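Long-range contact in isomaltodextranase (Arthrobacter globiformis, PDB 5AWO), which hydrolyses (1->6)-alpha-D-glucosidic linkages in polysaccharides such as dextran, releasing successive isomaltose units from the non-reducing ends of the chains: residues Asp158-Leu172 / Trp205-Ala219. Residues are numbered along the deposited sequence; the frame is centred on the assembly and turned at random.
Sequences DFFARDIGGNQLYWL and WYEDGRDANIGQVNA
Trp171 and Tyr206 meet in an aromatic cluster beside the active site of the GH27 TIM barrel, where the loops following two neighbouring parallel strands, 120-124 and 197-200, close against each other; the side chain of Phe160 lies about 7 Å from that of the probable nucleophile, Asp201. Tyr206 CB sits 3.6 Å above the centroid of the Trp171 six-membered ring and only 7° off its normal, a CH-pi contact. With CG of Tyr206 anti to its backbone N (chi1 172°), the phenol ring turns its edge to that same indole face, planes 70° apart, in a T-shaped pair. Phe160 CB lies over the rim of the opposite face, so the indole is held between the two residues. A smaller leucine in place of Trp171 would probably open a gap between Phe160 and Tyr206 and leave the tyrosine edge without its aromatic face.

Phe160 CE1 reaches Trp205 CE3 at 3.5 Å, while Ala161 CB touches the edge of that indole and Ile164 CD1 its CH2 atom. The bond from Trp205 NE1 to Asp211 OD2 (2.8 Å), in the plane of the indole, helps to set the rotation of Trp205. The backbones join where Asp163 N donates to Val217 O (2.8 Å). Nearby, water 1 bridges Asp158 OD1 and Phe159 O to Ala219 N, and Asp158 OD2 is hydrogen-bonded to His221 NE2.

Trp129 of strand 129-131, which pairs with strand 169-172, stacks on Trp171, and Tyr206, in the last turn of helix 203-208, packs against helix 223-237.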
loop_
_atom_site.group_PDB
_atom_site.type_symbol
_atom_site.label_atom_id
_atom_site.label_comp_id
_atom_site.label_asym_id
_atom_site.label_seq_id
_atom_site.Cartn_x
_atom_site.Cartn_y
_atom_site.Cartn_z
ATOM N N ASP A 158 -15.066 29.119 -1.108
ATOM C CA ASP A 158 -14.895 27.675 -0.831
ATOM C C ASP A 158 -13.389 27.374 -0.708
ATOM O O ASP A 158 -12.779 26.746 -1.579
ATOM C CB ASP A 158 -15.585 26.832 -1.925
ATOM C CG ASP A 158 -15.558 25.338 -1.651
ATOM O OD1 ASP A 158 -15.040 24.899 -0.607
ATOM O OD2 ASP A 158 -16.061 24.575 -2.497
ATOM N N PHE A 159 -12.796 27.877 0.374
ATOM C CA PHE A 159 -11.377 27.737 0.654
ATOM C C PHE A 159 -11.088 26.461 1.410
ATOM O O PHE A 159 -11.858 26.022 2.287
ATOM C CB PHE A 159 -10.829 28.892 1.494
ATOM C CG PHE A 159 -10.828 30.193 0.758
ATOM C CD1 PHE A 159 -9.963 30.407 -0.313
ATOM C CD2 PHE A 159 -11.695 31.194 1.117
ATOM C CE1 PHE A 159 -9.970 31.610 -1.012
ATOM C CE2 PHE A 159 -11.688 32.409 0.433
ATOM C CZ PHE A 159 -10.838 32.611 -0.623
ATOM N N PHE A 160 -9.980 25.842 1.024
ATOM C CA PHE A 160 -9.364 24.824 1.860
ATOM C C PHE A 160 -9.141 25.398 3.254
ATOM O O PHE A 160 -8.569 26.482 3.404
ATOM C CB PHE A 160 -8.030 24.421 1.221
ATOM C CG PHE A 160 -7.136 23.626 2.133
ATOM C CD1 PHE A 160 -7.514 22.364 2.553
ATOM C CD2 PHE A 160 -5.951 24.145 2.560
ATOM C CE1 PHE A 160 -6.689 21.629 3.402
ATOM C CE2 PHE A 160 -5.125 23.431 3.404
ATOM C CZ PHE A 160 -5.504 22.172 3.829
ATOM N N ALA A 161 -9.586 24.655 4.269
ATOM C CA ALA A 161 -9.401 25.043 5.680
ATOM C C ALA A 161 -10.094 26.352 6.048
ATOM O O ALA A 161 -9.684 27.012 6.993
ATOM C CB ALA A 161 -7.918 25.087 6.048
ATOM N N ARG A 162 -11.129 26.707 5.297
ATOM C CA ARG A 162 -11.864 27.962 5.496
ATOM C C ARG A 162 -12.182 28.227 6.961
ATOM O O ARG A 162 -12.022 29.346 7.453
ATOM C CB ARG A 162 -13.157 27.872 4.701
ATOM C CG ARG A 162 -14.145 29.018 4.847
ATOM C CD ARG A 162 -15.433 28.663 4.128
ATOM N NE ARG A 162 -16.180 27.608 4.810
ATOM C CZ ARG A 162 -17.291 27.035 4.363
ATOM N NH1 ARG A 162 -17.820 27.388 3.204
ATOM N NH2 ARG A 162 -17.876 26.089 5.088
ATOM N N ASP A 163 -12.630 27.198 7.666
ATOM C CA ASP A 163 -13.175 27.430 8.998
ATOM C C ASP A 163 -12.122 27.570 10.076
ATOM O O ASP A 163 -12.455 27.951 11.200
ATOM C CB ASP A 163 -14.198 26.360 9.345
ATOM C CG ASP A 163 -15.330 26.316 8.363
ATOM O OD1 ASP A 163 -15.862 27.389 7.990
ATOM O OD2 ASP A 163 -15.712 25.224 7.932
ATOM N N ILE A 164 -10.860 27.295 9.751
ATOM C CA ILE A 164 -9.755 27.526 10.670
ATOM C C ILE A 164 -8.801 28.579 10.119
ATOM O O ILE A 164 -7.616 28.632 10.463
ATOM C CB ILE A 164 -9.044 26.202 11.047
ATOM C CG1 ILE A 164 -8.568 25.429 9.816
ATOM C CG2 ILE A 164 -9.978 25.338 11.878
ATOM C CD1 ILE A 164 -7.572 24.342 10.170
ATOM N N GLY A 165 -9.332 29.423 9.230
ATOM C CA GLY A 165 -8.583 30.574 8.754
ATOM C C GLY A 165 -7.985 30.485 7.357
ATOM O O GLY A 165 -7.367 31.445 6.907
ATOM N N GLY A 166 -8.167 29.362 6.666
ATOM C CA GLY A 166 -7.565 29.199 5.335
ATOM C C GLY A 166 -8.210 30.117 4.308
ATOM O O GLY A 166 -9.440 30.200 4.221
ATOM N N ASN A 167 -7.362 30.799 3.541
ATOM C CA ASN A 167 -7.870 31.674 2.496
ATOM C C ASN A 167 -6.944 31.825 1.304
ATOM O O ASN A 167 -7.021 32.821 0.565
ATOM C CB ASN A 167 -8.224 33.032 3.112
ATOM C CG ASN A 167 -7.007 33.849 3.488
ATOM O OD1 ASN A 167 -5.867 33.382 3.491
ATOM N ND2 ASN A 167 -7.253 35.118 3.808
ATOM N N GLN A 168 -6.098 30.815 1.076
ATOM C CA GLN A 168 -5.117 30.866 0.004
ATOM C C GLN A 168 -5.338 29.824 -1.085
ATOM O O GLN A 168 -4.910 30.039 -2.230
ATOM C CB GLN A 168 -3.701 30.735 0.560
ATOM C CG GLN A 168 -3.312 31.935 1.441
ATOM C CD GLN A 168 -3.307 33.247 0.667
ATOM O OE1 GLN A 168 -3.973 34.215 1.051
ATOM N NE2 GLN A 168 -2.570 33.285 -0.423
ATOM N N LEU A 169 -5.951 28.690 -0.746
ATOM C CA LEU A 169 -6.228 27.637 -1.700
ATOM C C LEU A 169 -7.719 27.400 -1.747
ATOM O O LEU A 169 -8.366 27.239 -0.695
ATOM C CB LEU A 169 -5.551 26.313 -1.264
ATOM C CG LEU A 169 -4.025 26.316 -1.149
ATOM C CD1 LEU A 169 -3.492 25.070 -0.457
ATOM C CD2 LEU A 169 -3.396 26.466 -2.513
ATOM N N TYR A 170 -8.316 27.420 -2.939
ATOM C CA TYR A 170 -9.674 26.971 -3.091
ATOM C C TYR A 170 -9.735 25.472 -3.246
ATOM O O TYR A 170 -8.793 24.868 -3.779
ATOM C CB TYR A 170 -10.316 27.569 -4.355
ATOM C CG TYR A 170 -10.635 29.032 -4.289
ATOM C CD1 TYR A 170 -9.709 29.992 -4.678
ATOM C CD2 TYR A 170 -11.881 29.466 -3.851
ATOM C CE1 TYR A 170 -10.012 31.351 -4.608
ATOM C CE2 TYR A 170 -12.186 30.820 -3.784
ATOM C CZ TYR A 170 -11.247 31.747 -4.171
ATOM O OH TYR A 170 -11.545 33.101 -4.108
ATOM N N TRP A 171 -10.845 24.863 -2.858
ATOM C CA TRP A 171 -11.172 23.553 -3.359
ATOM C C TRP A 171 -11.892 23.713 -4.701
ATOM O O TRP A 171 -12.810 24.519 -4.838
ATOM C CB TRP A 171 -12.088 22.791 -2.408
ATOM C CG TRP A 171 -11.423 22.185 -1.203
ATOM C CD1 TRP A 171 -11.774 22.381 0.106
ATOM C CD2 TRP A 171 -10.363 21.217 -1.189
ATOM N NE1 TRP A 171 -10.982 21.640 0.921
ATOM C CE2 TRP A 171 -10.110 20.905 0.162
ATOM C CE3 TRP A 171 -9.607 20.587 -2.177
ATOM C CZ2 TRP A 171 -9.126 19.981 0.553
ATOM C CZ3 TRP A 171 -8.629 19.667 -1.793
ATOM C CH2 TRP A 171 -8.386 19.382 -0.436
ATOM N N LEU A 172 -11.455 22.945 -5.683
ATOM C CA LEU A 172 -12.083 22.897 -6.998
ATOM C C LEU A 172 -13.519 22.475 -6.916
ATOM O O LEU A 172 -13.853 21.595 -6.159
ATOM C CB LEU A 172 -11.307 21.893 -7.861
ATOM C CG LEU A 172 -11.925 21.529 -9.220
ATOM C CD1 LEU A 172 -11.834 22.737 -10.109
ATOM C CD2 LEU A 172 -11.209 20.334 -9.821
ATOM N N TRP A 205 -10.813 16.228 4.121
ATOM C CA TRP A 205 -11.274 17.617 4.236
ATOM C C TRP A 205 -12.031 18.078 2.983
ATOM O O TRP A 205 -13.077 18.726 3.111
ATOM C CB TRP A 205 -10.124 18.554 4.550
ATOM C CG TRP A 205 -9.495 18.374 5.904
ATOM C CD1 TRP A 205 -9.517 17.263 6.694
ATOM C CD2 TRP A 205 -8.746 19.369 6.628
ATOM N NE1 TRP A 205 -8.824 17.508 7.859
ATOM C CE2 TRP A 205 -8.337 18.783 7.845
ATOM C CE3 TRP A 205 -8.390 20.697 6.371
ATOM C CZ2 TRP A 205 -7.586 19.481 8.799
ATOM C CZ3 TRP A 205 -7.648 21.395 7.323
ATOM C CH2 TRP A 205 -7.255 20.784 8.523
ATOM N N TYR A 206 -11.541 17.724 1.804
ATOM C CA TYR A 206 -12.357 17.895 0.569
ATOM C C TYR A 206 -13.703 17.158 0.665
ATOM O O TYR A 206 -14.762 17.736 0.413
ATOM C CB TYR A 206 -11.584 17.411 -0.664
ATOM C CG TYR A 206 -12.454 17.401 -1.896
ATOM C CD1 TYR A 206 -12.674 18.575 -2.610
ATOM C CD2 TYR A 206 -13.073 16.244 -2.332
ATOM C CE1 TYR A 206 -13.498 18.580 -3.715
ATOM C CE2 TYR A 206 -13.902 16.250 -3.435
ATOM C CZ TYR A 206 -14.111 17.430 -4.119
ATOM O OH TYR A 206 -14.955 17.374 -5.226
ATOM N N GLU A 207 -13.668 15.888 1.016
ATOM C CA GLU A 207 -14.864 15.030 0.925
ATOM C C GLU A 207 -16.024 15.503 1.797
ATOM O O GLU A 207 -17.154 15.697 1.283
ATOM C CB GLU A 207 -14.515 13.575 1.249
ATOM C CG GLU A 207 -15.711 12.632 1.117
ATOM C CD GLU A 207 -15.400 11.161 1.216
ATOM O OE1 GLU A 207 -14.318 10.773 1.722
ATOM O OE2 GLU A 207 -16.285 10.366 0.791
ATOM N N ASP A 208 -15.780 15.666 3.092
ATOM C CA ASP A 208 -16.886 16.111 3.958
ATOM C C ASP A 208 -16.580 17.314 4.852
ATOM O O ASP A 208 -17.410 17.703 5.656
ATOM C CB ASP A 208 -17.498 14.928 4.729
ATOM C CG ASP A 208 -16.625 14.441 5.825
ATOM O OD1 ASP A 208 -15.525 15.001 5.979
ATOM O OD2 ASP A 208 -17.061 13.491 6.510
ATOM N N GLY A 209 -15.445 17.965 4.657
ATOM C CA GLY A 209 -15.134 19.158 5.402
ATOM C C GLY A 209 -14.997 19.001 6.910
ATOM O O GLY A 209 -15.090 20.016 7.632
ATOM N N ARG A 210 -14.781 17.755 7.355
ATOM C CA ARG A 210 -14.748 17.391 8.772
ATOM C C ARG A 210 -13.395 16.817 9.138
ATOM O O ARG A 210 -12.807 16.081 8.352
ATOM C CB ARG A 210 -15.849 16.358 9.103
ATOM C CG ARG A 210 -17.289 16.866 9.007
ATOM C CD ARG A 210 -18.306 15.827 9.481
ATOM N NE ARG A 210 -19.706 16.268 9.291
ATOM C CZ ARG A 210 -20.798 15.610 9.713
ATOM N NH1 ARG A 210 -20.712 14.470 10.398
ATOM N NH2 ARG A 210 -22.012 16.103 9.445
ATOM N N ASP A 211 -12.931 17.090 10.361
ATOM C CA ASP A 211 -11.790 16.395 10.952
ATOM C C ASP A 211 -12.125 16.081 12.408
ATOM O O ASP A 211 -12.437 16.974 13.184
ATOM C CB ASP A 211 -10.509 17.223 10.843
ATOM C CG ASP A 211 -9.286 16.429 11.209
ATOM O OD1 ASP A 211 -9.273 15.824 12.318
ATOM O OD2 ASP A 211 -8.327 16.341 10.392
ATOM N N ALA A 212 -12.071 14.806 12.751
ATOM C CA ALA A 212 -12.471 14.354 14.077
ATOM C C ALA A 212 -11.593 14.873 15.192
ATOM O O ALA A 212 -12.000 14.762 16.349
ATOM C CB ALA A 212 -12.539 12.837 14.119
ATOM N N ASN A 213 -10.411 15.414 14.876
ATOM C CA ASN A 213 -9.545 16.020 15.871
ATOM C C ASN A 213 -9.691 17.533 15.994
ATOM O O ASN A 213 -9.071 18.148 16.851
ATOM C CB ASN A 213 -8.077 15.670 15.553
ATOM C CG ASN A 213 -7.175 15.743 16.774
ATOM O OD1 ASN A 213 -6.102 16.336 16.727
ATOM N ND2 ASN A 213 -7.610 15.127 17.874
ATOM N N ILE A 214 -10.468 18.154 15.106
ATOM C CA ILE A 214 -10.568 19.627 15.035
ATOM C C ILE A 214 -12.011 20.109 15.073
ATOM O O ILE A 214 -12.379 20.962 15.903
ATOM C CB ILE A 214 -9.909 20.170 13.745
ATOM C CG1 ILE A 214 -8.453 19.748 13.677
ATOM C CG2 ILE A 214 -10.006 21.682 13.702
ATOM C CD1 ILE A 214 -7.728 20.231 12.433
ATOM N N GLY A 215 -12.833 19.586 14.167
ATOM C CA GLY A 215 -14.178 20.062 13.970
ATOM C C GLY A 215 -14.493 20.238 12.491
ATOM O O GLY A 215 -13.953 19.513 11.662
ATOM N N GLN A 216 -15.375 21.180 12.170
ATOM C CA GLN A 216 -15.621 21.577 10.793
ATOM C C GLN A 216 -14.438 22.379 10.319
ATOM O O GLN A 216 -14.002 23.349 10.967
ATOM C CB GLN A 216 -16.867 22.471 10.658
ATOM C CG GLN A 216 -18.125 21.937 11.284
ATOM C CD GLN A 216 -18.619 20.675 10.636
ATOM O OE1 GLN A 216 -18.385 20.443 9.445
ATOM N NE2 GLN A 216 -19.354 19.865 11.401
ATOM N N VAL A 217 -13.870 21.980 9.190
ATOM C CA VAL A 217 -12.703 22.684 8.679
ATOM C C VAL A 217 -12.964 23.461 7.388
ATOM O O VAL A 217 -12.325 24.474 7.146
ATOM C CB VAL A 217 -11.512 21.732 8.494
ATOM C CG1 VAL A 217 -11.016 21.281 9.863
ATOM C CG2 VAL A 217 -11.859 20.552 7.613
ATOM N N ASN A 218 -13.853 22.947 6.538
ATOM C CA ASN A 218 -14.271 23.675 5.331
ATOM C C ASN A 218 -15.574 23.109 4.778
ATOM O O ASN A 218 -16.187 22.242 5.404
ATOM C CB ASN A 218 -13.127 23.744 4.296
ATOM C CG ASN A 218 -12.648 22.390 3.797
ATOM O OD1 ASN A 218 -13.433 21.550 3.298
ATOM N ND2 ASN A 218 -11.360 22.196 3.873
ATOM N N ALA A 219 -16.022 23.623 3.633
ATOM C CA ALA A 219 -17.215 23.086 2.995
ATOM C C ALA A 219 -17.043 21.625 2.608
ATOM O O ALA A 219 -15.965 21.238 2.149
ATOM C CB ALA A 219 -17.557 23.900 1.754
HETATM O O HOH W 1 -14.618 25.693 2.032
HETATM O O HOH W 2 -15.803 19.743 -6.037
#